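Local coordinates for acetyltransferase (Bacillus cereus, PDB 1Y9W), which probably transfers an acyl group, most likely acetyl from acetyl-CoA, to an acceptor not yet identified, at residues Leu29-Glu32 / Val33-Pro36; Glu13-Tyr16 / Ile17-Val21; Pro110-Tyr113 / Lys114-Tyr118; Asp103-Ser106 / Phe107-Pro110. All coordinates share one frame; numbering follows the deposited sequence.

How the contacts relate
The contacts follow helix 11-27, its exit loop, and the junction of strand 99-105 with helix 110-115. Contact 2 lies on helix 11-27 and contact 1 in the loop after it; their nearest atoms are about 8 Å apart. Contacts 3 and 4 share P110, with centres about 10 Å apart, and Y113 CE2 lies 3.6 Å from S104 OG. Contacts 2 and 4 are about 31 Å apart in one chain, between centres. The dimer brings these regions together: Q108 of contact 4 packs on V21 of the second subunit, which belongs to contact 2 there. No ligand marks the active site. In GNAT enzymes acetyl-CoA binds where the two central parallel strands splay apart, probably 63-71 and 99-105 here.

Contact 1: Leu29-Glu32 / Val33-Pro36; sequences LTDE and VKQP
Two overlapping beta turns shape the loop from helix 11-27 to strand 38-45, and L29 and T30 meet V33 and K34 around them. V33 N donates to T30 O (3.3 Å), and K34 N donates to D31 O (2.9 Å). K34 then forms the centre of an inverse gamma turn, closed by a weak bond from Q35 N to V33 O.

The K34 side chain runs back over the turn. Its CG is anti to the carbonyl carbon (chi1 -63°), and the rest of the chain is extended. This lays the aliphatic part along the backbone of L29 and T30. CG is 3.3 Å from T30 O, and CE is 3.0 Å from L29 O. The ammonium bonds to M26 O near the end of helix 11-27. The D31 carboxylate adds a long salt bridge, OD1 to K34 NZ 3.8 Å, and the two side chains pass at a slant. The lysine thus ties the turn to the end of the helix.

On the buried side, L29 also packs on H131 of the second subunit and V33 on P128 of that subunit. The loop is therefore part of the dimer interface. Within the loop, V33 CG2 lies 3.3 Å from T30 O and 4.1 Å from L29 CB.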
ATOM      1  N   LEU A  29     -12.909  14.047   7.781  1.00 34.34           N
ATOM      2  CA  LEU A  29     -13.502  12.789   8.226  1.00 34.05           C
ATOM      3  C   LEU A  29     -13.939  12.899   9.678  1.00 34.61           C
ATOM      4  O   LEU A  29     -13.365  13.666  10.455  1.00 33.72           O
ATOM      5  CB  LEU A  29     -12.504  11.633   8.093  1.00 33.30           C
ATOM      6  CG  LEU A  29     -12.118  11.216   6.675  1.00 34.46           C
ATOM      7  CD1 LEU A  29     -11.104  10.089   6.731  1.00 33.49           C
ATOM      8  CD2 LEU A  29     -13.363  10.790   5.919  1.00 31.79           C
ATOM      9  N   THR A  30     -14.953  12.122  10.041  1.00 35.33           N
ATOM     10  CA  THR A  30     -15.466  12.133  11.402  1.00 37.48           C
ATOM     11  C   THR A  30     -14.655  11.204  12.305  1.00 38.67           C
ATOM     12  O   THR A  30     -13.971  10.293  11.829  1.00 38.08           O
ATOM     13  CB  THR A  30     -16.955  11.727  11.436  1.00 37.35           C
ATOM     14  OG1 THR A  30     -17.117  10.431  10.845  1.00 37.25           O
ATOM     15  CG2 THR A  30     -17.793  12.747  10.671  1.00 37.51           C
ATOM     16  N   ASP A  31     -14.735  11.446  13.609  1.00 39.92           N
ATOM     17  CA  ASP A  31     -13.990  10.657  14.584  1.00 40.69           C
ATOM     18  C   ASP A  31     -14.417   9.202  14.581  1.00 39.61           C
ATOM     19  O   ASP A  31     -13.662   8.316  14.976  1.00 39.96           O
ATOM     20  CB  ASP A  31     -14.166  11.253  15.985  1.00 42.16           C
ATOM     21  CG  ASP A  31     -13.928  12.751  16.010  1.00 43.27           C
ATOM     22  OD1 ASP A  31     -13.061  13.235  15.250  1.00 43.94           O
ATOM     23  OD2 ASP A  31     -14.602  13.447  16.797  1.00 46.36           O
ATOM     24  N   GLU A  32     -15.636   8.966  14.127  1.00 38.73           N
ATOM     25  CA  GLU A  32     -16.183   7.626  14.061  1.00 38.93           C
ATOM     26  C   GLU A  32     -15.273   6.642  13.310  1.00 38.01           C
ATOM     27  O   GLU A  32     -15.216   5.463  13.654  1.00 38.49           O
ATOM     28  CB  GLU A  32     -17.554   7.690  13.391  1.00 41.58           C
ATOM     29  CG  GLU A  32     -18.184   6.354  13.099  1.00 44.33           C
ATOM     30  CD  GLU A  32     -19.307   6.471  12.090  1.00 46.52           C
ATOM     31  OE1 GLU A  32     -19.057   7.003  10.986  1.00 47.19           O
ATOM     32  OE2 GLU A  32     -20.437   6.032  12.399  1.00 49.79           O
ATOM     33  N   VAL A  33     -14.565   7.115  12.289  1.00 36.69           N
ATOM     34  CA  VAL A  33     -13.692   6.232  11.512  1.00 35.29           C
ATOM     35  C   VAL A  33     -12.225   6.373  11.903  1.00 35.34           C
ATOM     36  O   VAL A  33     -11.367   5.631  11.409  1.00 34.56           O
ATOM     37  CB  VAL A  33     -13.808   6.506   9.982  1.00 34.72           C
ATOM     38  CG1 VAL A  33     -15.233   6.300   9.514  1.00 33.91           C
ATOM     39  CG2 VAL A  33     -13.357   7.923   9.664  1.00 33.72           C
ATOM     40  N   LYS A  34     -11.943   7.317  12.799  1.00 34.94           N
ATOM     41  CA  LYS A  34     -10.573   7.572  13.220  1.00 34.24           C
ATOM     42  C   LYS A  34      -9.975   6.626  14.268  1.00 35.42           C
ATOM     43  O   LYS A  34      -9.595   7.040  15.371  1.00 35.35           O
ATOM     44  CB  LYS A  34     -10.438   9.034  13.671  1.00 33.05           C
ATOM     45  CG  LYS A  34     -10.709  10.025  12.534  1.00 31.11           C
ATOM     46  CD  LYS A  34     -10.543  11.477  12.962  1.00 29.48           C
ATOM     47  CE  LYS A  34     -10.974  12.410  11.844  1.00 28.23           C
ATOM     48  NZ  LYS A  34     -10.826  13.837  12.206  1.00 27.62           N
ATOM     49  N   GLN A  35      -9.890   5.348  13.905  1.00 35.08           N
ATOM     50  CA  GLN A  35      -9.287   4.353  14.774  1.00 35.04           C
ATOM     51  C   GLN A  35      -7.817   4.741  14.860  1.00 35.19           C
ATOM     52  O   GLN A  35      -7.169   4.946  13.838  1.00 36.59           O
ATOM     53  CB  GLN A  35      -9.404   2.962  14.152  1.00 35.18           C
ATOM     54  CG  GLN A  35      -8.538   1.906  14.834  1.00 35.34           C
ATOM     55  CD  GLN A  35      -8.517   0.578  14.084  1.00 34.85           C
ATOM     56  OE1 GLN A  35      -8.461   0.548  12.855  1.00 35.28           O
ATOM     57  NE2 GLN A  35      -8.542  -0.523  14.823  1.00 33.32           N
ATOM     58  N   PRO A  36      -7.273   4.877  16.077  1.00 35.53           N
ATOM     59  CA  PRO A  36      -5.855   5.243  16.179  1.00 35.17           C
ATOM     60  C   PRO A  36      -4.985   4.191  15.476  1.00 35.27           C
ATOM     61  O   PRO A  36      -5.102   2.993  15.752  1.00 33.74           O
ATOM     62  CB  PRO A  36      -5.628   5.311  17.691  1.00 35.59           C
ATOM     63  CG  PRO A  36      -6.674   4.365  18.241  1.00 35.74           C
ATOM     64  CD  PRO A  36      -7.874   4.689  17.408  1.00 34.31           C
TER

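Contact 2: Glu13-Tyr16 / Ile17-Val21; sequences EGEY and IKNKV
Y16 and K20 are one turn apart on helix 11-27, the first helix of the GNAT fold, and CG of the lysine lies over one face of the tyrosine ring. K20 CG makes a CH-pi contact 3.6 Å from the ring centroid, 15° off the normal. The Y16 ring reaches this place because its CG is anti to the backbone N (chi1 175°). The bend of K20 at chi2 brings its CD 3.2 Å from Y16 OH. On the backbone, K20 N donates to Y16 O (2.9 Å), one of four i to i+4 bonds that join 13-16 to 17-20.

E15 and K18 lie side by side and point the same way. Their charges stay apart, with E15 OE2 4.6 Å from K18 NZ, beyond a salt bridge. E15 and N19 instead cross at a slant, with carboxylate and amide planes 59° apart.

I17, K18 and K20 all pack on the second subunit, on I51, F68 and W70 there. E13 adds a salt bridge to K45 of that subunit. This is consistent with the helix being exchanged between subunits. On the exposed side, a water donates to E15 OE2 (2.9 Å) and more weakly to N19 OD1 (3.4 Å).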
ATOM      1  N   GLU A  13      10.727  16.847   2.117  1.00 34.77           N
ATOM      2  CA  GLU A  13       9.595  17.462   1.440  1.00 34.35           C
ATOM      3  C   GLU A  13       8.564  16.406   1.046  1.00 34.28           C
ATOM      4  O   GLU A  13       7.360  16.663   1.071  1.00 34.02           O
ATOM      5  CB  GLU A  13      10.079  18.245   0.220  1.00 35.17           C
ATOM      6  CG  GLU A  13      11.019  19.390   0.586  1.00 36.84           C
ATOM      7  CD  GLU A  13      11.565  20.134  -0.624  1.00 38.19           C
ATOM      8  OE1 GLU A  13      12.001  19.470  -1.593  1.00 38.65           O
ATOM      9  OE2 GLU A  13      11.575  21.385  -0.598  1.00 38.47           O
ATOM     10  N   GLY A  14       9.037  15.213   0.701  1.00 33.84           N
ATOM     11  CA  GLY A  14       8.126  14.141   0.342  1.00 32.60           C
ATOM     12  C   GLY A  14       7.321  13.712   1.555  1.00 32.41           C
ATOM     13  O   GLY A  14       6.158  13.332   1.445  1.00 30.95           O
ATOM     14  N   GLU A  15       7.948  13.778   2.724  1.00 33.02           N
ATOM     15  CA  GLU A  15       7.295  13.407   3.975  1.00 33.58           C
ATOM     16  C   GLU A  15       6.287  14.491   4.340  1.00 32.58           C
ATOM     17  O   GLU A  15       5.269  14.216   4.969  1.00 31.40           O
ATOM     18  CB  GLU A  15       8.339  13.269   5.089  1.00 35.21           C
ATOM     19  CG  GLU A  15       7.820  12.722   6.409  1.00 38.43           C
ATOM     20  CD  GLU A  15       7.394  11.266   6.318  1.00 42.41           C
ATOM     21  OE1 GLU A  15       8.010  10.508   5.533  1.00 43.92           O
ATOM     22  OE2 GLU A  15       6.455  10.870   7.044  1.00 45.32           O
ATOM     23  N   TYR A  16       6.585  15.725   3.947  1.00 32.09           N
ATOM     24  CA  TYR A  16       5.700  16.854   4.223  1.00 32.50           C
ATOM     25  C   TYR A  16       4.421  16.694   3.413  1.00 31.21           C
ATOM     26  O   TYR A  16       3.320  16.894   3.928  1.00 31.34           O
ATOM     27  CB  TYR A  16       6.390  18.166   3.848  1.00 33.28           C
ATOM     28  CG  TYR A  16       5.519  19.400   3.971  1.00 34.39           C
ATOM     29  CD1 TYR A  16       4.968  19.775   5.200  1.00 36.19           C
ATOM     30  CD2 TYR A  16       5.264  20.210   2.861  1.00 34.34           C
ATOM     31  CE1 TYR A  16       4.180  20.935   5.321  1.00 35.69           C
ATOM     32  CE2 TYR A  16       4.479  21.365   2.971  1.00 35.02           C
ATOM     33  CZ  TYR A  16       3.943  21.721   4.203  1.00 35.26           C
ATOM     34  OH  TYR A  16       3.173  22.859   4.315  1.00 36.83           O
ATOM     35  N   ILE A  17       4.580  16.340   2.141  1.00 29.77           N
ATOM     36  CA  ILE A  17       3.448  16.129   1.242  1.00 28.59           C
ATOM     37  C   ILE A  17       2.522  15.078   1.843  1.00 27.53           C
ATOM     38  O   ILE A  17       1.303  15.260   1.910  1.00 25.70           O
ATOM     39  CB  ILE A  17       3.927  15.643  -0.148  1.00 28.87           C
ATOM     40  CG1 ILE A  17       4.736  16.749  -0.833  1.00 29.72           C
ATOM     41  CG2 ILE A  17       2.738  15.220  -1.000  1.00 28.79           C
ATOM     42  CD1 ILE A  17       3.977  18.062  -1.012  1.00 30.31           C
ATOM     43  N   LYS A  18       3.125  13.983   2.288  1.00 26.96           N
ATOM     44  CA  LYS A  18       2.395  12.882   2.902  1.00 27.37           C
ATOM     45  C   LYS A  18       1.578  13.333   4.111  1.00 27.38           C
ATOM     46  O   LYS A  18       0.417  12.950   4.256  1.00 26.13           O
ATOM     47  CB  LYS A  18       3.373  11.779   3.332  1.00 26.13           C
ATOM     48  CG  LYS A  18       2.734  10.668   4.144  1.00 26.00           C
ATOM     49  CD  LYS A  18       3.749   9.614   4.546  1.00 27.21           C
ATOM     50  CE  LYS A  18       3.089   8.480   5.318  1.00 28.88           C
ATOM     51  NZ  LYS A  18       4.010   7.316   5.489  1.00 31.67           N
ATOM     52  N   ASN A  19       2.192  14.139   4.979  1.00 28.47           N
ATOM     53  CA  ASN A  19       1.521  14.634   6.181  1.00 29.95           C
ATOM     54  C   ASN A  19       0.433  15.664   5.878  1.00 28.45           C
ATOM     55  O   ASN A  19      -0.588  15.719   6.567  1.00 29.35           O
ATOM     56  CB  ASN A  19       2.542  15.223   7.158  1.00 31.62           C
ATOM     57  CG  ASN A  19       3.499  14.178   7.693  1.00 33.41           C
ATOM     58  OD1 ASN A  19       3.082  13.107   8.137  1.00 33.39           O
ATOM     59  ND2 ASN A  19       4.788  14.486   7.660  1.00 36.35           N
ATOM     60  N   LYS A  20       0.655  16.489   4.860  1.00 27.16           N
ATOM     61  CA  LYS A  20      -0.346  17.471   4.480  1.00 28.00           C
ATOM     62  C   LYS A  20      -1.566  16.706   3.958  1.00 27.21           C
ATOM     63  O   LYS A  20      -2.705  17.111   4.190  1.00 27.19           O
ATOM     64  CB  LYS A  20       0.216  18.401   3.412  1.00 29.00           C
ATOM     65  CG  LYS A  20       1.361  19.273   3.908  1.00 33.13           C
ATOM     66  CD  LYS A  20       0.872  20.610   4.441  1.00 35.58           C
ATOM     67  CE  LYS A  20      -0.030  20.461   5.649  1.00 38.12           C
ATOM     68  NZ  LYS A  20      -0.633  21.776   6.023  1.00 39.09           N
ATOM     69  N   VAL A  21      -1.322  15.590   3.270  1.00 26.50           N
ATOM     70  CA  VAL A  21      -2.403  14.754   2.745  1.00 27.37           C
ATOM     71  C   VAL A  21      -3.162  14.069   3.877  1.00 28.60           C
ATOM     72  O   VAL A  21      -4.389  13.963   3.840  1.00 28.13           O
ATOM     73  CB  VAL A  21      -1.880  13.644   1.806  1.00 27.29           C
ATOM     74  CG1 VAL A  21      -2.983  12.654   1.527  1.00 25.46           C
ATOM     75  CG2 VAL A  21      -1.394  14.243   0.505  1.00 26.88           C
TER
HETATM   76  O   HOH W   1       4.050   9.896   8.248  1.00 53.04           O

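Contact 3: Pro110-Tyr113 / Lys114-Tyr118; sequences PEFY and KKHGY
F112 and H116 form the aromatic part of this contact, at the end of helix 110-115. Their rings are oblique, with planes at 33° and centroids 4.4 Å apart. H116 CE1 lies over one face of F112, 3.5 Å from F112 CE1. The imidazole is held by the last turn of the helix before it: ND1 donates to F112 O (2.7 Å), with the oxygen close to the ring plane. H116 CG is anti to the carbonyl carbon (chi1 -78°), which turns the ring back toward F112. At its other nitrogen, NE2 is hydrogen-bonded with S82 OG.

The tight, buried part is formed by Y113 and Y118. Y113 O takes a bond from Y118 N (3.1 Å) and a weak one from H116 N. It also sits at the edge of the Y118 ring, in plane. Y113 CB and Y118 CB are 4.1 Å apart. Y113 continues onto L102 and L69, and Y118 onto I100, I66 and F136, so both rings rest on the central sheet. L85 of helix 80-94 closes over F112, H116 and Y118.

The solvent side is looser. E111, K114 and K115 are exposed. K115 N bonds to E111 O (2.9 Å), but both lysine chains then lead away, touching the first turn mainly through their CB atoms.

G117 takes positive phi (81°) and weakly bonds N to K114 O (3.4 Å). With the bond from Y118 N to Y113 O and the apolar Y113-Y118 pair, this is a Schellman motif, ending the helix before strand 119-124 of the GNAT fold.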
ATOM      1  N   PRO A 110      -1.974 -16.788  -4.073  1.00 26.27           N
ATOM      2  CA  PRO A 110      -3.241 -16.089  -3.818  1.00 26.34           C
ATOM      3  C   PRO A 110      -4.417 -17.036  -3.536  1.00 28.29           C
ATOM      4  O   PRO A 110      -5.416 -16.634  -2.936  1.00 28.30           O
ATOM      5  CB  PRO A 110      -3.445 -15.258  -5.083  1.00 25.77           C
ATOM      6  CG  PRO A 110      -2.704 -16.034  -6.126  1.00 26.43           C
ATOM      7  CD  PRO A 110      -1.450 -16.446  -5.405  1.00 25.80           C
ATOM      8  N   GLU A 111      -4.301 -18.292  -3.962  1.00 28.22           N
ATOM      9  CA  GLU A 111      -5.365 -19.259  -3.714  1.00 28.73           C
ATOM     10  C   GLU A 111      -5.404 -19.602  -2.224  1.00 27.36           C
ATOM     11  O   GLU A 111      -6.384 -20.143  -1.729  1.00 28.08           O
ATOM     12  CB  GLU A 111      -5.174 -20.530  -4.563  1.00 30.86           C
ATOM     13  CG  GLU A 111      -3.913 -21.345  -4.300  1.00 35.24           C
ATOM     14  CD  GLU A 111      -2.629 -20.593  -4.624  1.00 37.81           C
ATOM     15  OE1 GLU A 111      -2.557 -19.938  -5.685  1.00 37.62           O
ATOM     16  OE2 GLU A 111      -1.680 -20.670  -3.815  1.00 42.37           O
ATOM     17  N   PHE A 112      -4.336 -19.277  -1.508  1.00 25.16           N
ATOM     18  CA  PHE A 112      -4.303 -19.527  -0.078  1.00 24.01           C
ATOM     19  C   PHE A 112      -5.387 -18.665   0.555  1.00 23.59           C
ATOM     20  O   PHE A 112      -6.196 -19.141   1.347  1.00 23.70           O
ATOM     21  CB  PHE A 112      -2.944 -19.133   0.503  1.00 23.39           C
ATOM     22  CG  PHE A 112      -2.902 -19.136   2.005  1.00 23.10           C
ATOM     23  CD1 PHE A 112      -2.762 -20.328   2.711  1.00 23.88           C
ATOM     24  CD2 PHE A 112      -3.012 -17.940   2.719  1.00 23.61           C
ATOM     25  CE1 PHE A 112      -2.730 -20.326   4.109  1.00 23.30           C
ATOM     26  CE2 PHE A 112      -2.980 -17.928   4.113  1.00 21.76           C
ATOM     27  CZ  PHE A 112      -2.839 -19.123   4.809  1.00 21.93           C
ATOM     28  N   TYR A 113      -5.391 -17.387   0.195  1.00 22.76           N
ATOM     29  CA  TYR A 113      -6.358 -16.429   0.721  1.00 22.62           C
ATOM     30  C   TYR A 113      -7.765 -16.678   0.194  1.00 22.73           C
ATOM     31  O   TYR A 113      -8.748 -16.467   0.904  1.00 22.83           O
ATOM     32  CB  TYR A 113      -5.906 -15.017   0.367  1.00 21.50           C
ATOM     33  CG  TYR A 113      -4.532 -14.711   0.902  1.00 20.79           C
ATOM     34  CD1 TYR A 113      -4.328 -14.497   2.261  1.00 21.12           C
ATOM     35  CD2 TYR A 113      -3.432 -14.669   0.057  1.00 19.57           C
ATOM     36  CE1 TYR A 113      -3.057 -14.248   2.763  1.00 21.19           C
ATOM     37  CE2 TYR A 113      -2.160 -14.420   0.545  1.00 19.90           C
ATOM     38  CZ  TYR A 113      -1.976 -14.207   1.899  1.00 21.59           C
ATOM     39  OH  TYR A 113      -0.712 -13.924   2.383  1.00 23.31           O
ATOM     40  N   LYS A 114      -7.842 -17.121  -1.055  1.00 22.87           N
ATOM     41  CA  LYS A 114      -9.108 -17.422  -1.705  1.00 26.09           C
ATOM     42  C   LYS A 114      -9.754 -18.558  -0.914  1.00 26.30           C
ATOM     43  O   LYS A 114     -10.954 -18.555  -0.648  1.00 26.84           O
ATOM     44  CB  LYS A 114      -8.829 -17.853  -3.153  1.00 28.87           C
ATOM     45  CG  LYS A 114     -10.018 -17.829  -4.104  1.00 32.43           C
ATOM     46  CD  LYS A 114     -10.943 -18.996  -3.865  1.00 35.98           C
ATOM     47  CE  LYS A 114     -12.069 -19.033  -4.887  1.00 38.79           C
ATOM     48  NZ  LYS A 114     -12.962 -20.217  -4.655  1.00 41.24           N
ATOM     49  N   LYS A 115      -8.925 -19.516  -0.528  1.00 26.50           N
ATOM     50  CA  LYS A 115      -9.352 -20.685   0.232  1.00 28.06           C
ATOM     51  C   LYS A 115      -9.755 -20.296   1.654  1.00 27.68           C
ATOM     52  O   LYS A 115     -10.453 -21.038   2.338  1.00 28.16           O
ATOM     53  CB  LYS A 115      -8.205 -21.702   0.259  1.00 30.75           C
ATOM     54  CG  LYS A 115      -8.450 -22.924   1.097  1.00 36.41           C
ATOM     55  CD  LYS A 115      -7.169 -23.728   1.261  1.00 40.46           C
ATOM     56  CE  LYS A 115      -7.391 -24.971   2.139  1.00 43.56           C
ATOM     57  NZ  LYS A 115      -7.744 -24.657   3.565  1.00 44.07           N
ATOM     58  N   HIS A 116      -9.326 -19.120   2.099  1.00 26.96           N
ATOM     59  CA  HIS A 116      -9.654 -18.670   3.439  1.00 24.09           C
ATOM     60  C   HIS A 116     -10.733 -17.615   3.526  1.00 24.25           C
ATOM     61  O   HIS A 116     -10.724 -16.797   4.441  1.00 24.19           O
ATOM     62  CB  HIS A 116      -8.399 -18.179   4.156  1.00 24.68           C
ATOM     63  CG  HIS A 116      -7.534 -19.289   4.669  1.00 25.57           C
ATOM     64  ND1 HIS A 116      -6.770 -20.080   3.839  1.00 25.43           N
ATOM     65  CD2 HIS A 116      -7.370 -19.785   5.919  1.00 26.39           C
ATOM     66  CE1 HIS A 116      -6.174 -21.019   4.555  1.00 27.04           C
ATOM     67  NE2 HIS A 116      -6.524 -20.862   5.819  1.00 28.09           N
ATOM     68  N   GLY A 117     -11.664 -17.627   2.579  1.00 23.42           N
ATOM     69  CA  GLY A 117     -12.762 -16.677   2.624  1.00 23.39           C
ATOM     70  C   GLY A 117     -12.529 -15.265   2.120  1.00 24.38           C
ATOM     71  O   GLY A 117     -13.359 -14.380   2.350  1.00 23.50           O
ATOM     72  N   TYR A 118     -11.406 -15.038   1.443  1.00 23.52           N
ATOM     73  CA  TYR A 118     -11.117 -13.719   0.901  1.00 21.25           C
ATOM     74  C   TYR A 118     -11.647 -13.645  -0.522  1.00 20.96           C
ATOM     75  O   TYR A 118     -11.524 -14.592  -1.295  1.00 20.39           O
ATOM     76  CB  TYR A 118      -9.614 -13.451   0.937  1.00 20.67           C
ATOM     77  CG  TYR A 118      -9.126 -13.058   2.316  1.00 19.81           C
ATOM     78  CD1 TYR A 118      -9.132 -11.722   2.729  1.00 18.69           C
ATOM     79  CD2 TYR A 118      -8.708 -14.024   3.228  1.00 18.12           C
ATOM     80  CE1 TYR A 118      -8.733 -11.363   4.018  1.00 18.05           C
ATOM     81  CE2 TYR A 118      -8.310 -13.671   4.522  1.00 19.01           C
ATOM     82  CZ  TYR A 118      -8.326 -12.343   4.907  1.00 17.99           C
ATOM     83  OH  TYR A 118      -7.939 -12.003   6.182  1.00 20.36           O
TER

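Contact 4: Asp103-Ser106 / Phe107-Pro110; sequences DSFS and FQAP
Q108 reaches back along F105, and the two side chains lie side by side. CB of Q108 is 3.4 Å from S104 OG and also near F105 O. CG of Q108 passes F105 CB at 3.9 Å. CD lies at the edge of the F105 ring, in its plane, with the amide turned 67° against the ring. CG is anti to the carbonyl carbon (chi1 -57°) and the chain runs out straight, which carries OE1 to the backbone of F105. There OE1 accepts a bond from F105 N (3.0 Å), nearly straight at 173°. Two waters near D103 also come within bonding distance of OE1. At the other corner of the amide, NE2 bonds to N25 OD1 of the second subunit.

This reach spans a type I beta turn over S106 and F107, which leads strand 99-105 of the GNAT fold toward helix 110-115. Q108 N closes the turn on F105 O (2.9 Å). With CG between the backbone N and the carbonyl carbon, the F107 ring is turned so that F105 CB sits over one face, 3.6 Å from the F107 centroid. The two rings are nearly parallel but slid apart, with little overlap. H131 meets F107 edge-to-face.

Past the turn, P110 CD lies 3.3 Å from F105 O. One water accepts a hydrogen bond from A109 N and donates to S106 O (2.7 Å).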
ATOM      1  N   ASP A 103      -3.194  -7.940  -0.527  1.00 18.52           N
ATOM      2  CA  ASP A 103      -3.014  -8.242  -1.935  1.00 19.22           C
ATOM      3  C   ASP A 103      -1.973  -9.335  -1.988  1.00 19.09           C
ATOM      4  O   ASP A 103      -1.206  -9.518  -1.039  1.00 18.47           O
ATOM      5  CB  ASP A 103      -2.557  -7.023  -2.741  1.00 21.50           C
ATOM      6  CG  ASP A 103      -1.201  -6.505  -2.318  1.00 23.46           C
ATOM      7  OD1 ASP A 103      -1.161  -5.520  -1.548  1.00 24.87           O
ATOM      8  OD2 ASP A 103      -0.180  -7.082  -2.759  1.00 25.63           O
ATOM      9  N   SER A 104      -1.962 -10.076  -3.088  1.00 18.38           N
ATOM     10  CA  SER A 104      -1.028 -11.173  -3.246  1.00 17.39           C
ATOM     11  C   SER A 104      -0.708 -11.346  -4.727  1.00 16.74           C
ATOM     12  O   SER A 104      -1.611 -11.420  -5.558  1.00 17.44           O
ATOM     13  CB  SER A 104      -1.662 -12.453  -2.689  1.00 17.65           C
ATOM     14  OG  SER A 104      -0.745 -13.528  -2.662  1.00 21.99           O
ATOM     15  N   PHE A 105       0.577 -11.387  -5.051  1.00 16.12           N
ATOM     16  CA  PHE A 105       1.009 -11.584  -6.423  1.00 16.04           C
ATOM     17  C   PHE A 105       0.786 -13.051  -6.770  1.00 17.92           C
ATOM     18  O   PHE A 105       0.658 -13.894  -5.881  1.00 19.18           O
ATOM     19  CB  PHE A 105       2.486 -11.225  -6.567  1.00 14.00           C
ATOM     20  CG  PHE A 105       2.741  -9.749  -6.632  1.00 13.49           C
ATOM     21  CD1 PHE A 105       2.561  -9.054  -7.820  1.00 13.17           C
ATOM     22  CD2 PHE A 105       3.141  -9.047  -5.504  1.00 12.30           C
ATOM     23  CE1 PHE A 105       2.778  -7.673  -7.888  1.00 11.99           C
ATOM     24  CE2 PHE A 105       3.357  -7.670  -5.562  1.00 13.39           C
ATOM     25  CZ  PHE A 105       3.176  -6.982  -6.759  1.00 12.17           C
ATOM     26  N   SER A 106       0.724 -13.346  -8.063  1.00 17.85           N
ATOM     27  CA  SER A 106       0.521 -14.705  -8.537  1.00 17.20           C
ATOM     28  C   SER A 106       1.581 -15.661  -7.986  1.00 18.94           C
ATOM     29  O   SER A 106       1.313 -16.847  -7.782  1.00 21.07           O
ATOM     30  CB  SER A 106       0.536 -14.725 -10.070  1.00 15.05           C
ATOM     31  OG  SER A 106       1.622 -13.965 -10.580  1.00 13.27           O
ATOM     32  N   PHE A 107       2.785 -15.157  -7.730  1.00 18.90           N
ATOM     33  CA  PHE A 107       3.848 -16.019  -7.212  1.00 18.70           C
ATOM     34  C   PHE A 107       3.877 -16.090  -5.680  1.00 19.22           C
ATOM     35  O   PHE A 107       4.833 -16.604  -5.097  1.00 18.92           O
ATOM     36  CB  PHE A 107       5.206 -15.546  -7.758  1.00 17.29           C
ATOM     37  CG  PHE A 107       5.488 -14.097  -7.506  1.00 15.38           C
ATOM     38  CD1 PHE A 107       5.941 -13.667  -6.264  1.00 15.84           C
ATOM     39  CD2 PHE A 107       5.277 -13.155  -8.504  1.00 15.18           C
ATOM     40  CE1 PHE A 107       6.177 -12.319  -6.020  1.00 14.94           C
ATOM     41  CE2 PHE A 107       5.511 -11.798  -8.272  1.00 15.39           C
ATOM     42  CZ  PHE A 107       5.962 -11.381  -7.025  1.00 16.02           C
ATOM     43  N   GLN A 108       2.824 -15.579  -5.039  1.00 19.73           N
ATOM     44  CA  GLN A 108       2.718 -15.579  -3.582  1.00 20.25           C
ATOM     45  C   GLN A 108       1.495 -16.351  -3.083  1.00 22.71           C
ATOM     46  O   GLN A 108       0.908 -16.001  -2.058  1.00 25.49           O
ATOM     47  CB  GLN A 108       2.624 -14.154  -3.051  1.00 17.75           C
ATOM     48  CG  GLN A 108       3.756 -13.241  -3.443  1.00 15.99           C
ATOM     49  CD  GLN A 108       3.620 -11.879  -2.792  1.00 18.46           C
ATOM     50  OE1 GLN A 108       2.547 -11.264  -2.822  1.00 16.88           O
ATOM     51  NE2 GLN A 108       4.708 -11.392  -2.204  1.00 19.64           N
ATOM     52  N   ALA A 109       1.094 -17.379  -3.814  1.00 24.47           N
ATOM     53  CA  ALA A 109      -0.050 -18.204  -3.418  1.00 26.03           C
ATOM     54  C   ALA A 109      -1.372 -17.484  -3.089  1.00 26.54           C
ATOM     55  O   ALA A 109      -1.862 -17.557  -1.955  1.00 27.70           O
ATOM     56  CB  ALA A 109       0.355 -19.090  -2.236  1.00 26.10           C
ATOM     57  N   PRO A 110      -1.974 -16.788  -4.073  1.00 26.27           N
ATOM     58  CA  PRO A 110      -3.241 -16.089  -3.818  1.00 26.34           C
ATOM     59  C   PRO A 110      -4.417 -17.036  -3.536  1.00 28.29           C
ATOM     60  O   PRO A 110      -5.416 -16.634  -2.936  1.00 28.30           O
ATOM     61  CB  PRO A 110      -3.445 -15.258  -5.083  1.00 25.77           C
ATOM     62  CG  PRO A 110      -2.704 -16.034  -6.126  1.00 26.43           C
ATOM     63  CD  PRO A 110      -1.450 -16.446  -5.405  1.00 25.80           C
TER
HETATM   64  O   HOH W   2       1.770  -8.759  -1.599  1.00 33.36           O
HETATM   65  O   HOH W   3       1.180 -10.878  -0.129  1.00 59.23           O
HETATM   66  O   HOH W   4       1.951 -18.836  -6.005  1.00 33.02           O